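Local coordinates for protein mannuronan C5-epimerase (Pseudomonas syringae pv. tomato, PDB 4NK6) that converts beta-D-mannuronate to alpha-L-guluronate within the growing alginate polymer and belongs to the periplasmic complex that passes the polymer to the outer membrane, at residues N96-V101 with G115-R120; N164-S167 with G172-A175; R229-G234 with R276-I281; N261-R264 with G270-P273; L346-N351 with T400-E405. All coordinates share one frame; numbering follows the deposited sequence.

Contact 1. Residues N96-V101 with G115-R120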
loop_
_atom_site.group_PDB
_atom_site.type_symbol
_atom_site.label_atom_id
_atom_site.label_comp_id
_atom_site.label_asym_id
_atom_site.label_seq_id
_atom_site.Cartn_x
_atom_site.Cartn_y
_atom_site.Cartn_z
ATOM N N ASN A 96 16.699 -12.848 15.453
ATOM C CA ASN A 96 15.291 -12.652 15.804
ATOM C C ASN A 96 15.114 -11.612 16.922
ATOM O O ASN A 96 16.095 -11.167 17.513
ATOM C CB ASN A 96 14.572 -13.991 16.096
ATOM C CG ASN A 96 15.174 -14.758 17.266
ATOM O OD1 ASN A 96 15.457 -14.188 18.322
ATOM N ND2 ASN A 96 15.352 -16.072 17.085
ATOM N N LEU A 97 13.879 -11.202 17.190
ATOM C CA LEU A 97 13.645 -10.151 18.184
ATOM C C LEU A 97 14.125 -10.564 19.583
ATOM O O LEU A 97 14.628 -9.730 20.345
ATOM C CB LEU A 97 12.172 -9.736 18.212
ATOM C CG LEU A 97 11.766 -8.629 19.197
ATOM C CD1 LEU A 97 12.613 -7.372 19.014
ATOM C CD2 LEU A 97 10.297 -8.293 19.019
ATOM N N GLN A 98 13.994 -11.851 19.908
ATOM C CA GLN A 98 14.463 -12.345 21.196
ATOM C C GLN A 98 15.982 -12.213 21.315
ATOM O O GLN A 98 16.497 -11.947 22.405
ATOM C CB GLN A 98 13.997 -13.788 21.468
ATOM C CG GLN A 98 12.542 -13.892 21.936
ATOM C CD GLN A 98 11.568 -13.327 20.911
ATOM O OE1 GLN A 98 11.695 -13.599 19.719
ATOM N NE2 GLN A 98 10.607 -12.519 21.365
ATOM N N ASP A 99 16.690 -12.385 20.198
ATOM C CA ASP A 99 18.148 -12.227 20.189
ATOM C C ASP A 99 18.530 -10.769 20.468
ATOM O O ASP A 99 19.459 -10.493 21.227
ATOM C CB ASP A 99 18.750 -12.678 18.851
ATOM C CG ASP A 99 18.550 -14.165 18.573
ATOM O OD1 ASP A 99 18.621 -14.984 19.516
ATOM O OD2 ASP A 99 18.324 -14.516 17.393
ATOM N N LEU A 100 17.810 -9.834 19.850
ATOM C CA LEU A 100 18.056 -8.407 20.066
ATOM C C LEU A 100 17.893 -8.015 21.528
ATOM O O LEU A 100 18.687 -7.243 22.067
ATOM C CB LEU A 100 17.083 -7.561 19.238
ATOM C CG LEU A 100 17.280 -7.418 17.734
ATOM C CD1 LEU A 100 16.205 -6.483 17.170
ATOM C CD2 LEU A 100 18.675 -6.905 17.414
ATOM N N VAL A 101 16.842 -8.530 22.160
ATOM C CA VAL A 101 16.538 -8.176 23.543
ATOM C C VAL A 101 17.678 -8.597 24.471
ATOM O O VAL A 101 18.060 -7.858 25.381
ATOM C CB VAL A 101 15.200 -8.793 24.004
ATOM C CG1 VAL A 101 14.963 -8.522 25.480
ATOM C CG2 VAL A 101 14.044 -8.240 23.164
ATOM N N GLY A 115 6.993 -11.258 26.597
ATOM C CA GLY A 115 6.712 -11.188 25.174
ATOM C C GLY A 115 6.305 -9.820 24.645
ATOM O O GLY A 115 5.988 -9.679 23.457
ATOM N N VAL A 116 6.313 -8.808 25.511
ATOM C CA VAL A 116 5.960 -7.446 25.100
ATOM C C VAL A 116 7.178 -6.533 25.227
ATOM O O VAL A 116 7.732 -6.384 26.312
ATOM C CB VAL A 116 4.810 -6.872 25.957
ATOM C CG1 VAL A 116 4.461 -5.461 25.509
ATOM C CG2 VAL A 116 3.584 -7.771 25.890
ATOM N N TYR A 117 7.585 -5.910 24.123
ATOM C CA TYR A 117 8.845 -5.163 24.087
ATOM C C TYR A 117 8.670 -3.715 23.620
ATOM O O TYR A 117 7.851 -3.445 22.745
ATOM C CB TYR A 117 9.825 -5.865 23.149
ATOM C CG TYR A 117 9.924 -7.351 23.399
ATOM C CD1 TYR A 117 10.783 -7.858 24.365
ATOM C CD2 TYR A 117 9.154 -8.248 22.669
ATOM C CE1 TYR A 117 10.872 -9.223 24.596
ATOM C CE2 TYR A 117 9.236 -9.611 22.892
ATOM C CZ TYR A 117 10.095 -10.090 23.853
ATOM O OH TYR A 117 10.174 -11.444 24.075
ATOM N N VAL A 118 9.451 -2.797 24.193
ATOM C CA VAL A 118 9.469 -1.411 23.724
ATOM C C VAL A 118 10.824 -1.061 23.104
ATOM O O VAL A 118 11.850 -1.118 23.781
ATOM C CB VAL A 118 9.190 -0.400 24.862
ATOM C CG1 VAL A 118 9.176 1.025 24.311
ATOM C CG2 VAL A 118 7.875 -0.713 25.558
ATOM N N ALA A 119 10.825 -0.712 21.819
ATOM C CA ALA A 119 12.050 -0.262 21.149
ATOM C C ALA A 119 12.192 1.250 21.278
ATOM O O ALA A 119 11.269 1.995 20.941
ATOM C CB ALA A 119 12.040 -0.655 19.682
ATOM N N ARG A 120 13.343 1.706 21.758
ATOM C CA ARG A 120 13.555 3.144 21.915
ATOM C C ARG A 120 14.630 3.677 20.970
ATOM O O ARG A 120 15.146 4.775 21.153
ATOM C CB ARG A 120 13.858 3.485 23.376
ATOM C CG ARG A 120 12.684 3.192 24.294
ATOM C CD ARG A 120 12.860 3.827 25.653
ATOM N NE ARG A 120 11.751 3.507 26.548
ATOM C CZ ARG A 120 11.720 2.443 27.347
ATOM N NH1 ARG A 120 12.733 1.590 27.361
ATOM N NH2 ARG A 120 10.678 2.233 28.136
#

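Contact 2. Residues N164-S167 with G172-A175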
loop_
_atom_site.group_PDB
_atom_site.type_symbol
_atom_site.label_atom_id
_atom_site.label_comp_id
_atom_site.label_asym_id
_atom_site.label_seq_id
_atom_site.Cartn_x
_atom_site.Cartn_y
_atom_site.Cartn_z
ATOM N N ASN A 164 3.325 -2.220 16.733
ATOM C CA ASN A 164 2.487 -1.034 16.839
ATOM C C ASN A 164 3.283 0.222 17.127
ATOM O O ASN A 164 4.253 0.188 17.882
ATOM C CB ASN A 164 1.432 -1.225 17.936
ATOM C CG ASN A 164 0.378 -2.257 17.566
ATOM O OD1 ASN A 164 -0.198 -2.207 16.482
ATOM N ND2 ASN A 164 0.109 -3.185 18.475
ATOM N N ALA A 165 2.871 1.326 16.510
ATOM C CA ALA A 165 3.373 2.641 16.877
ATOM C C ALA A 165 2.832 2.964 18.261
ATOM O O ALA A 165 1.618 2.957 18.475
ATOM C CB ALA A 165 2.903 3.676 15.870
ATOM N N TRP A 166 3.730 3.262 19.193
ATOM C CA TRP A 166 3.373 3.351 20.604
ATOM C C TRP A 166 3.769 4.684 21.239
ATOM O O TRP A 166 4.924 5.107 21.169
ATOM C CB TRP A 166 4.027 2.191 21.368
ATOM C CG TRP A 166 3.519 2.013 22.770
ATOM C CD1 TRP A 166 4.094 2.480 23.922
ATOM C CD2 TRP A 166 2.331 1.312 23.169
ATOM N NE1 TRP A 166 3.335 2.112 25.008
ATOM C CE2 TRP A 166 2.247 1.397 24.571
ATOM C CE3 TRP A 166 1.326 0.631 22.471
ATOM C CZ2 TRP A 166 1.197 0.826 25.293
ATOM C CZ3 TRP A 166 0.287 0.059 23.192
ATOM C CH2 TRP A 166 0.233 0.160 24.586
ATOM N N SER A 167 2.803 5.344 21.865
ATOM C CA SER A 167 3.084 6.563 22.604
ATOM C C SER A 167 3.352 6.202 24.061
ATOM O O SER A 167 2.474 5.687 24.755
ATOM C CB SER A 167 1.916 7.543 22.485
ATOM O OG SER A 167 2.092 8.664 23.338
ATOM N N GLY A 172 -0.285 3.970 25.238
ATOM C CA GLY A 172 -1.188 3.318 24.310
ATOM C C GLY A 172 -0.725 3.573 22.887
ATOM O O GLY A 172 0.346 4.147 22.675
ATOM N N LEU A 173 -1.526 3.139 21.919
ATOM C CA LEU A 173 -1.229 3.366 20.507
ATOM C C LEU A 173 -1.067 4.852 20.230
ATOM O O LEU A 173 -1.740 5.681 20.845
ATOM C CB LEU A 173 -2.358 2.812 19.632
ATOM C CG LEU A 173 -2.567 1.295 19.654
ATOM C CD1 LEU A 173 -3.778 0.883 18.789
ATOM C CD2 LEU A 173 -1.309 0.614 19.163
ATOM N N ALA A 174 -0.170 5.183 19.307
ATOM C CA ALA A 174 0.004 6.567 18.863
ATOM C C ALA A 174 -1.132 6.989 17.941
ATOM O O ALA A 174 -0.922 7.194 16.743
ATOM C CB ALA A 174 1.347 6.728 18.148
ATOM N N ALA A 175 -2.331 7.120 18.501
ATOM C CA ALA A 175 -3.528 7.415 17.715
ATOM C C ALA A 175 -3.322 8.653 16.847
ATOM O O ALA A 175 -2.695 9.617 17.279
ATOM C CB ALA A 175 -4.745 7.588 18.628
#

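Contact 3. Residues R229-G234 with R276-I281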
loop_
_atom_site.group_PDB
_atom_site.type_symbol
_atom_site.label_atom_id
_atom_site.label_comp_id
_atom_site.label_asym_id
_atom_site.label_seq_id
_atom_site.Cartn_x
_atom_site.Cartn_y
_atom_site.Cartn_z
ATOM N N ARG A 229 20.293 -2.152 -7.179
ATOM C CA ARG A 229 19.995 -3.277 -6.306
ATOM C C ARG A 229 18.888 -4.206 -6.805
ATOM O O ARG A 229 18.771 -5.340 -6.343
ATOM C CB ARG A 229 19.638 -2.765 -4.909
ATOM C CG ARG A 229 20.837 -2.313 -4.100
ATOM C CD ARG A 229 21.897 -3.396 -4.081
ATOM N NE ARG A 229 22.910 -3.159 -3.059
ATOM C CZ ARG A 229 24.162 -2.780 -3.306
ATOM N NH1 ARG A 229 25.004 -2.599 -2.298
ATOM N NH2 ARG A 229 24.575 -2.587 -4.555
ATOM N N GLY A 230 18.074 -3.740 -7.739
ATOM C CA GLY A 230 16.915 -4.516 -8.128
ATOM C C GLY A 230 15.728 -4.073 -7.296
ATOM O O GLY A 230 15.867 -3.641 -6.147
ATOM N N GLU A 231 14.544 -4.169 -7.875
ATOM C CA GLU A 231 13.365 -3.639 -7.215
ATOM C C GLU A 231 12.977 -4.518 -6.024
ATOM O O GLU A 231 13.126 -5.744 -6.072
ATOM C CB GLU A 231 12.233 -3.495 -8.233
ATOM C CG GLU A 231 12.690 -2.736 -9.474
ATOM C CD GLU A 231 11.577 -2.451 -10.463
ATOM O OE1 GLU A 231 10.823 -3.383 -10.809
ATOM O OE2 GLU A 231 11.467 -1.290 -10.906
ATOM N N PRO A 232 12.507 -3.893 -4.936
ATOM C CA PRO A 232 12.154 -4.687 -3.755
ATOM C C PRO A 232 10.920 -5.540 -4.037
ATOM O O PRO A 232 10.195 -5.262 -4.993
ATOM C CB PRO A 232 11.835 -3.619 -2.701
ATOM C CG PRO A 232 11.360 -2.428 -3.516
ATOM C CD PRO A 232 12.185 -2.462 -4.777
ATOM N N THR A 233 10.695 -6.573 -3.231
ATOM C CA THR A 233 9.494 -7.390 -3.364
ATOM C C THR A 233 9.105 -8.008 -2.020
ATOM O O THR A 233 9.739 -7.733 -0.992
ATOM C CB THR A 233 9.671 -8.484 -4.412
ATOM O OG1 THR A 233 8.391 -9.048 -4.740
ATOM C CG2 THR A 233 10.618 -9.585 -3.899
ATOM N N GLY A 234 8.063 -8.836 -2.028
ATOM C CA GLY A 234 7.609 -9.494 -0.818
ATOM C C GLY A 234 6.113 -9.732 -0.731
ATOM O O GLY A 234 5.391 -9.588 -1.719
ATOM N N ARG A 276 5.484 3.357 -11.066
ATOM C CA ARG A 276 6.131 2.345 -11.892
ATOM C C ARG A 276 6.332 1.011 -11.162
ATOM O O ARG A 276 7.246 0.264 -11.463
ATOM C CB ARG A 276 7.450 2.888 -12.474
ATOM C CG ARG A 276 7.267 4.189 -13.286
ATOM C CD ARG A 276 8.593 4.935 -13.555
ATOM N NE ARG A 276 9.231 5.381 -12.312
ATOM C CZ ARG A 276 8.833 6.431 -11.592
ATOM N NH1 ARG A 276 9.476 6.765 -10.479
ATOM N NH2 ARG A 276 7.799 7.163 -11.986
ATOM N N SER A 277 5.475 0.722 -10.192
ATOM C CA SER A 277 5.425 -0.618 -9.631
ATOM C C SER A 277 4.662 -1.484 -10.639
ATOM O O SER A 277 3.904 -0.961 -11.460
ATOM C CB SER A 277 4.730 -0.600 -8.264
ATOM O OG SER A 277 5.447 0.203 -7.326
ATOM N N HIS A 278 4.857 -2.799 -10.599
ATOM C CA HIS A 278 4.263 -3.664 -11.611
ATOM C C HIS A 278 4.180 -5.126 -11.163
ATOM O O HIS A 278 4.995 -5.587 -10.366
ATOM C CB HIS A 278 5.088 -3.568 -12.894
ATOM C CG HIS A 278 6.534 -3.896 -12.688
ATOM N ND1 HIS A 278 7.034 -5.172 -12.835
ATOM C CD2 HIS A 278 7.580 -3.124 -12.305
ATOM C CE1 HIS A 278 8.330 -5.169 -12.573
ATOM N NE2 HIS A 278 8.686 -3.938 -12.249
ATOM N N GLY A 279 3.203 -5.855 -11.700
ATOM C CA GLY A 279 3.047 -7.267 -11.393
ATOM C C GLY A 279 2.465 -7.456 -10.007
ATOM O O GLY A 279 2.561 -8.525 -9.425
ATOM N N LEU A 280 1.857 -6.412 -9.465
ATOM C CA LEU A 280 1.335 -6.498 -8.111
ATOM C C LEU A 280 0.083 -7.369 -8.073
ATOM O O LEU A 280 -0.701 -7.395 -9.025
ATOM C CB LEU A 280 1.037 -5.106 -7.558
ATOM C CG LEU A 280 2.138 -4.050 -7.704
ATOM C CD1 LEU A 280 1.686 -2.778 -7.037
ATOM C CD2 LEU A 280 3.466 -4.512 -7.109
ATOM N N ILE A 281 -0.085 -8.084 -6.966
ATOM C CA ILE A 281 -1.240 -8.939 -6.740
ATOM C C ILE A 281 -1.954 -8.455 -5.484
ATOM O O ILE A 281 -1.493 -8.664 -4.358
ATOM C CB ILE A 281 -0.830 -10.425 -6.596
ATOM C CG1 ILE A 281 -0.252 -10.949 -7.912
ATOM C CG2 ILE A 281 -2.025 -11.284 -6.163
ATOM C CD1 ILE A 281 0.426 -12.336 -7.804
HETATM O O HOH W 1 9.855 0.072 -12.209
#

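Contact 4. Residues N261-R264 with G270-P273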
loop_
_atom_site.group_PDB
_atom_site.type_symbol
_atom_site.label_atom_id
_atom_site.label_comp_id
_atom_site.label_asym_id
_atom_site.label_seq_id
_atom_site.Cartn_x
_atom_site.Cartn_y
_atom_site.Cartn_z
ATOM N N ASN A 261 -5.856 -9.387 3.696
ATOM C CA ASN A 261 -5.681 -8.450 4.800
ATOM C C ASN A 261 -6.927 -7.641 5.095
ATOM O O ASN A 261 -7.809 -7.529 4.260
ATOM C CB ASN A 261 -4.537 -7.483 4.510
ATOM C CG ASN A 261 -3.240 -8.199 4.199
ATOM O OD1 ASN A 261 -2.633 -8.815 5.075
ATOM N ND2 ASN A 261 -2.811 -8.125 2.943
ATOM N N THR A 262 -6.985 -7.083 6.298
ATOM C CA THR A 262 -7.988 -6.087 6.632
ATOM C C THR A 262 -7.298 -4.735 6.814
ATOM O O THR A 262 -6.397 -4.591 7.649
ATOM C CB THR A 262 -8.773 -6.478 7.911
ATOM O OG1 THR A 262 -9.615 -7.607 7.634
ATOM C CG2 THR A 262 -9.645 -5.333 8.374
ATOM N N TYR A 263 -7.705 -3.762 6.000
ATOM C CA TYR A 263 -7.240 -2.384 6.107
ATOM C C TYR A 263 -8.394 -1.539 6.615
ATOM O O TYR A 263 -9.314 -1.215 5.863
ATOM C CB TYR A 263 -6.758 -1.857 4.741
ATOM C CG TYR A 263 -5.408 -2.403 4.347
ATOM C CD1 TYR A 263 -4.244 -1.743 4.714
ATOM C CD2 TYR A 263 -5.295 -3.608 3.656
ATOM C CE1 TYR A 263 -2.996 -2.248 4.386
ATOM C CE2 TYR A 263 -4.052 -4.124 3.317
ATOM C CZ TYR A 263 -2.906 -3.438 3.687
ATOM O OH TYR A 263 -1.665 -3.944 3.366
ATOM N N ARG A 264 -8.353 -1.185 7.893
ATOM C CA ARG A 264 -9.507 -0.548 8.513
ATOM C C ARG A 264 -9.171 0.818 9.100
ATOM O O ARG A 264 -8.168 0.974 9.798
ATOM C CB ARG A 264 -10.114 -1.464 9.588
ATOM C CG ARG A 264 -9.141 -1.834 10.706
ATOM C CD ARG A 264 -9.798 -2.705 11.780
ATOM N NE ARG A 264 -11.006 -2.098 12.336
ATOM C CZ ARG A 264 -11.813 -2.703 13.208
ATOM N NH1 ARG A 264 -12.896 -2.081 13.662
ATOM N NH2 ARG A 264 -11.539 -3.934 13.631
ATOM N N GLY A 270 -6.086 3.301 2.021
ATOM C CA GLY A 270 -5.887 1.935 2.481
ATOM C C GLY A 270 -4.642 1.337 1.847
ATOM O O GLY A 270 -3.643 1.123 2.514
ATOM N N ILE A 271 -4.704 1.095 0.541
ATOM C CA ILE A 271 -3.613 0.476 -0.202
ATOM C C ILE A 271 -3.250 1.399 -1.367
ATOM O O ILE A 271 -4.093 1.677 -2.218
ATOM C CB ILE A 271 -4.051 -0.908 -0.771
ATOM C CG1 ILE A 271 -4.656 -1.788 0.333
ATOM C CG2 ILE A 271 -2.883 -1.632 -1.413
ATOM C CD1 ILE A 271 -5.083 -3.187 -0.149
ATOM N N ASP A 272 -2.001 1.867 -1.408
ATOM C CA ASP A 272 -1.609 2.938 -2.336
ATOM C C ASP A 272 -0.302 2.642 -3.093
ATOM O O ASP A 272 0.711 3.326 -2.892
ATOM C CB ASP A 272 -1.495 4.256 -1.537
ATOM C CG ASP A 272 -0.975 5.441 -2.370
ATOM O OD1 ASP A 272 -1.378 5.606 -3.541
ATOM O OD2 ASP A 272 -0.139 6.202 -1.838
ATOM N N PRO A 273 -0.311 1.620 -3.972
ATOM C CA PRO A 273 0.888 1.347 -4.781
ATOM C C PRO A 273 1.170 2.491 -5.757
ATOM O O PRO A 273 0.229 3.077 -6.272
ATOM C CB PRO A 273 0.494 0.096 -5.570
ATOM C CG PRO A 273 -0.604 -0.544 -4.769
ATOM C CD PRO A 273 -1.373 0.630 -4.234
#

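Contact 5. Residues L346-N351 with T400-E405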
loop_
_atom_site.group_PDB
_atom_site.type_symbol
_atom_site.label_atom_id
_atom_site.label_comp_id
_atom_site.label_asym_id
_atom_site.label_seq_id
_atom_site.Cartn_x
_atom_site.Cartn_y
_atom_site.Cartn_z
ATOM N N LEU A 346 -11.415 5.727 -12.939
ATOM C CA LEU A 346 -10.219 5.704 -13.770
ATOM C C LEU A 346 -9.860 7.124 -14.184
ATOM O O LEU A 346 -10.657 7.824 -14.809
ATOM C CB LEU A 346 -10.405 4.841 -15.020
ATOM C CG LEU A 346 -10.833 3.369 -14.890
ATOM C CD1 LEU A 346 -10.246 2.574 -16.022
ATOM C CD2 LEU A 346 -10.478 2.737 -13.569
ATOM N N TYR A 347 -8.658 7.540 -13.817
ATOM C CA TYR A 347 -8.160 8.861 -14.132
ATOM C C TYR A 347 -6.975 8.723 -15.088
ATOM O O TYR A 347 -5.901 8.260 -14.675
ATOM C CB TYR A 347 -7.628 9.519 -12.865
ATOM C CG TYR A 347 -8.633 10.058 -11.868
ATOM C CD1 TYR A 347 -9.636 10.944 -12.247
ATOM C CD2 TYR A 347 -8.534 9.720 -10.523
ATOM C CE1 TYR A 347 -10.521 11.467 -11.306
ATOM C CE2 TYR A 347 -9.411 10.227 -9.588
ATOM C CZ TYR A 347 -10.397 11.100 -9.980
ATOM O OH TYR A 347 -11.258 11.601 -9.026
ATOM N N GLU A 348 -7.164 9.125 -16.344
ATOM C CA GLU A 348 -6.077 9.163 -17.322
ATOM C C GLU A 348 -5.288 7.853 -17.349
ATOM O O GLU A 348 -4.056 7.856 -17.370
ATOM C CB GLU A 348 -5.135 10.337 -17.023
ATOM C CG GLU A 348 -5.769 11.725 -17.200
ATOM C CD GLU A 348 -6.804 12.064 -16.124
ATOM O OE1 GLU A 348 -6.491 11.952 -14.920
ATOM O OE2 GLU A 348 -7.933 12.451 -16.482
ATOM N N SER A 349 -6.007 6.738 -17.301
ATOM C CA SER A 349 -5.385 5.418 -17.194
ATOM C C SER A 349 -6.096 4.449 -18.132
ATOM O O SER A 349 -7.087 3.809 -17.750
ATOM C CB SER A 349 -5.464 4.897 -15.752
ATOM O OG SER A 349 -4.631 5.651 -14.882
ATOM N N GLY A 350 -5.590 4.354 -19.360
ATOM C CA GLY A 350 -6.226 3.562 -20.397
ATOM C C GLY A 350 -5.774 2.113 -20.445
ATOM O O GLY A 350 -4.909 1.704 -19.677
ATOM N N ASN A 351 -6.389 1.337 -21.336
ATOM C CA ASN A 351 -5.990 -0.045 -21.592
ATOM C C ASN A 351 -6.039 -0.933 -20.357
ATOM O O ASN A 351 -5.096 -1.677 -20.062
ATOM C CB ASN A 351 -4.614 -0.085 -22.251
ATOM C CG ASN A 351 -4.604 0.631 -23.599
ATOM O OD1 ASN A 351 -5.062 0.088 -24.601
ATOM N ND2 ASN A 351 -4.097 1.857 -23.622
ATOM N N THR A 400 -4.028 23.236 -14.372
ATOM C CA THR A 400 -4.439 22.782 -13.052
ATOM C C THR A 400 -3.157 22.607 -12.243
ATOM O O THR A 400 -2.087 23.046 -12.673
ATOM C CB THR A 400 -5.211 21.454 -13.105
ATOM O OG1 THR A 400 -4.367 20.426 -13.633
ATOM C CG2 THR A 400 -6.450 21.584 -13.979
ATOM N N ASP A 401 -3.250 21.973 -11.082
ATOM C CA ASP A 401 -2.059 21.738 -10.266
ATOM C C ASP A 401 -1.232 20.562 -10.805
ATOM O O ASP A 401 -0.134 20.293 -10.322
ATOM C CB ASP A 401 -2.444 21.501 -8.802
ATOM N N ARG A 402 -1.764 19.879 -11.816
ATOM C CA ARG A 402 -1.111 18.714 -12.412
ATOM C C ARG A 402 0.231 19.046 -13.064
ATOM O O ARG A 402 0.383 20.090 -13.706
ATOM C CB ARG A 402 -2.037 18.065 -13.443
ATOM C CG ARG A 402 -1.535 16.734 -13.982
ATOM C CD ARG A 402 -2.495 16.172 -15.006
ATOM N NE ARG A 402 -2.196 14.781 -15.337
ATOM C CZ ARG A 402 -2.754 13.731 -14.743
ATOM N NH1 ARG A 402 -3.648 13.903 -13.778
ATOM N NH2 ARG A 402 -2.417 12.505 -15.115
ATOM N N ASP A 403 1.204 18.156 -12.882
ATOM C CA ASP A 403 2.503 18.266 -13.541
ATOM C C ASP A 403 2.399 17.532 -14.872
ATOM O O ASP A 403 2.485 16.300 -14.923
ATOM C CB ASP A 403 3.587 17.640 -12.661
ATOM C CG ASP A 403 4.991 17.804 -13.226
ATOM O OD1 ASP A 403 5.149 17.978 -14.452
ATOM O OD2 ASP A 403 5.949 17.737 -12.430
ATOM N N ILE A 404 2.209 18.297 -15.943
ATOM C CA ILE A 404 1.945 17.748 -17.271
ATOM C C ILE A 404 3.161 17.027 -17.848
ATOM O O ILE A 404 3.017 16.078 -18.619
ATOM C CB ILE A 404 1.498 18.860 -18.248
ATOM C CG1 ILE A 404 0.318 19.631 -17.656
ATOM C CG2 ILE A 404 1.125 18.282 -19.605
ATOM C CD1 ILE A 404 -0.867 18.761 -17.335
ATOM N N GLU A 405 4.353 17.481 -17.472
ATOM C CA GLU A 405 5.584 16.847 -17.932
ATOM C C GLU A 405 5.727 15.448 -17.330
ATOM O O GLU A 405 6.019 14.482 -18.040
ATOM C CB GLU A 405 6.804 17.710 -17.595
HETATM O O HOH W 2 -4.422 11.098 -13.442
#

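Contact 1. Residues N96-V101 with G115-R120
Tyr117 reaches from strand 116-119 to the first turn of helix 97-103 and meets three side chains there. Leu97 and the tyrosine run past each other in opposite directions, bringing Leu97 CD2 to 3.8 Å from Tyr117 CD2. Val101 instead lies across the ring at about a right angle; across the ring from CD2, its CG2 branch, anti to the carbonyl carbon, sits 3.5 Å from Tyr117 CD1. At the far end Gln98 NE2 donates to Tyr117 OH at 2.9 Å, nearly straight (163°), with the hydroxyl close to the amide plane while amide and ring planes stand 62° apart. A bend at chi2 turns the Gln98 amide to the phenol, and NE2 also bonds Thr137 OG1. The helix starts with a capping box: Asp99 N donates to Asn96 OD1 at 2.9 Å, and Asn96 N returns a bond to Asp99 OD2 at 3.0 Å. Strand and helix axes run at 64°, and the neighbouring strand 109-113 adds Leu109 beside Val101 and Glu111 beside Tyr117.

Contact 2. Residues N164-S167 with G172-A175
Three backbone hydrogen bonds join Ser167, Gly172, Ala165 and Ala174 across a beta hairpin. Ser167 and Gly172 form an antiparallel hydrogen-bonded pair: Ser167 N donates to Gly172 O at 2.9 Å, and the return bond from Gly172 N to Ser167 O is longer, 3.3 Å. Beyond the non-hydrogen-bonded pair of Trp166 with Leu173, Ala174 N reaches Ala165 O at 3.0 Å from above the carbonyl plane, just where Ala174 centres an inverse gamma turn. The Trp166 indole lies flat against the glycine: Gly172 CA stands over its six-membered ring, 3.6 Å from the centroid, in a CH-pi contact. With chi1 at -168°, CG anti to the backbone N, the indole folds back over the partner strand. Further out, Leu173 CD2 packs on Asn164 CB at 3.5 Å, while the Asn164 amide bonds Glu139. Strand 162-167 is flanked by strands 139-143 and 200-202, parallel to it, and Arg141 of the former makes a cation-pi contact with Trp166.

Contact 3. Residues R229-G234 with R276-I281
Two surface loops of the right-handed beta-helix, one leading into strand 233-236 and one between strands 269-274 and 281-288, are tied by a histidine-carboxylate hydrogen bond. His278 NE2 donates to Glu231 OE1 at 2.6 Å, a short bond with an N-H...O angle of 150°. The oxygen offers its syn lone pair and approaches the ring at its edge, tilted 19° from the imidazole plane. Glu231 spans the gap with its chain extended beyond CG; the His278 ring is set between backbone N and carbonyl carbon (chi1 56°), which swings it toward the glutamate. A water donates to Glu231 OE2 at 2.5 Å and to Arg276 O at 2.7 Å. One oxygen is thus bonded directly and the other through a water to the same loop. The His278 side chain is about 11 Å from that of His274, the inferred proton acceptor. Arg254, in the loop after strand 246-251, packs against both Glu231 and His278, so the bond bridges across that intervening coil.

Contact 4. Residues N261-R264 with G270-P273
Tyr263 and Ile271 meet through a CH-pi contact inside the coil. Ile271 CG1 stands over one face of the phenol ring, 3.9 Å from its centroid and 14° off the ring normal, a little toward the rim. The two side chains cross at about a right angle, and the isoleucine's longer branch does the touching: with chi1 at -51°, CG1 lies beside the backbone N and CG2 opposite it, so the CG1 arm rather than the methyl CG2 is laid on the ring.

The remaining apolar packing continues from this face, where Ile271 CD1 comes within 3.7 Å of Tyr263 CE2. The backbone adds a van der Waals contact of its own: Gly270 O comes obliquely to 3.7 Å from Tyr263 CD1.

No hydrogen bond links the two segments, so the contact rests on shape and dispersion. All three touching residues are buried, as expected for the inward-facing side chains of a right-handed beta-helix, where aliphatic and aromatic residues pile up along the core.

At Gly270 and Ile271 the chain turns a corner, so Tyr263 belongs to a different face of the coil from the weakly bonded strand about Asp272 and Pro273. Tyr263 stacks on Phe241 of strand 240-242 and touches Phe248 of strand 246-251, while Ile271 packs on Val287 of strand 281-288.

Contact 5. Residues L346-N351 with T400-E405
After strand 344-347 the backbone at Glu348 takes a left-handed conformation (phi 49°, psi 43°), and its CA stays 11.7 Å from that of Ile404, the closest such pair, leaving Glu348 and Arg402 to span the gap. Arg402 is extended from CG to NE and runs past the bent Glu348 in the opposite direction. Carboxylate and guanidinium planes are 76° apart, and Glu348 CG lies over one face of the guanidinium. The salt bridge is long, 3.6 Å from Glu348 OE1 to Arg402 NH1, with the oxygen well out of the guanidinium plane: an attraction of charges without a directed N-H. A water mediates instead, lying in that plane at the edge, accepting from Arg402 NH1 at 2.9 Å and 2.7 Å from Glu348 OE1. Each group has a stronger partner elsewhere: Glu348 OE2 pairs with Arg370 NE, and Arg402 NE bonds Asp407 O. The contact lays the loop between strands 388-393 and 414-418 on the side of the right-handed beta-helix, at the end of strand 344-347.

The five contacts sample different levels of a right-handed beta-helix. Along the chain, contact 1 closes before contact 2 opens, contact 4 is nested inside the loop closed by contact 3, and contact 5 comes last. Contacts 1 and 5 lie on opposite sides of the chain's centre, their centres about 45 Å apart; those of contacts 1 and 2 are about 16 Å apart. Contacts 1, 2 and 4 reach the same run of strands, through 116-119, 162-167 and 262-264. Contacts 3 and 4 touch, Leu280 CD1 packing at 3.4 Å on Pro273 CB. The side chains of His278, Ile271 and Arg402 in contacts 3, 4 and 5 lie about 10 to 11 Å from that of His274, the inferred proton acceptor.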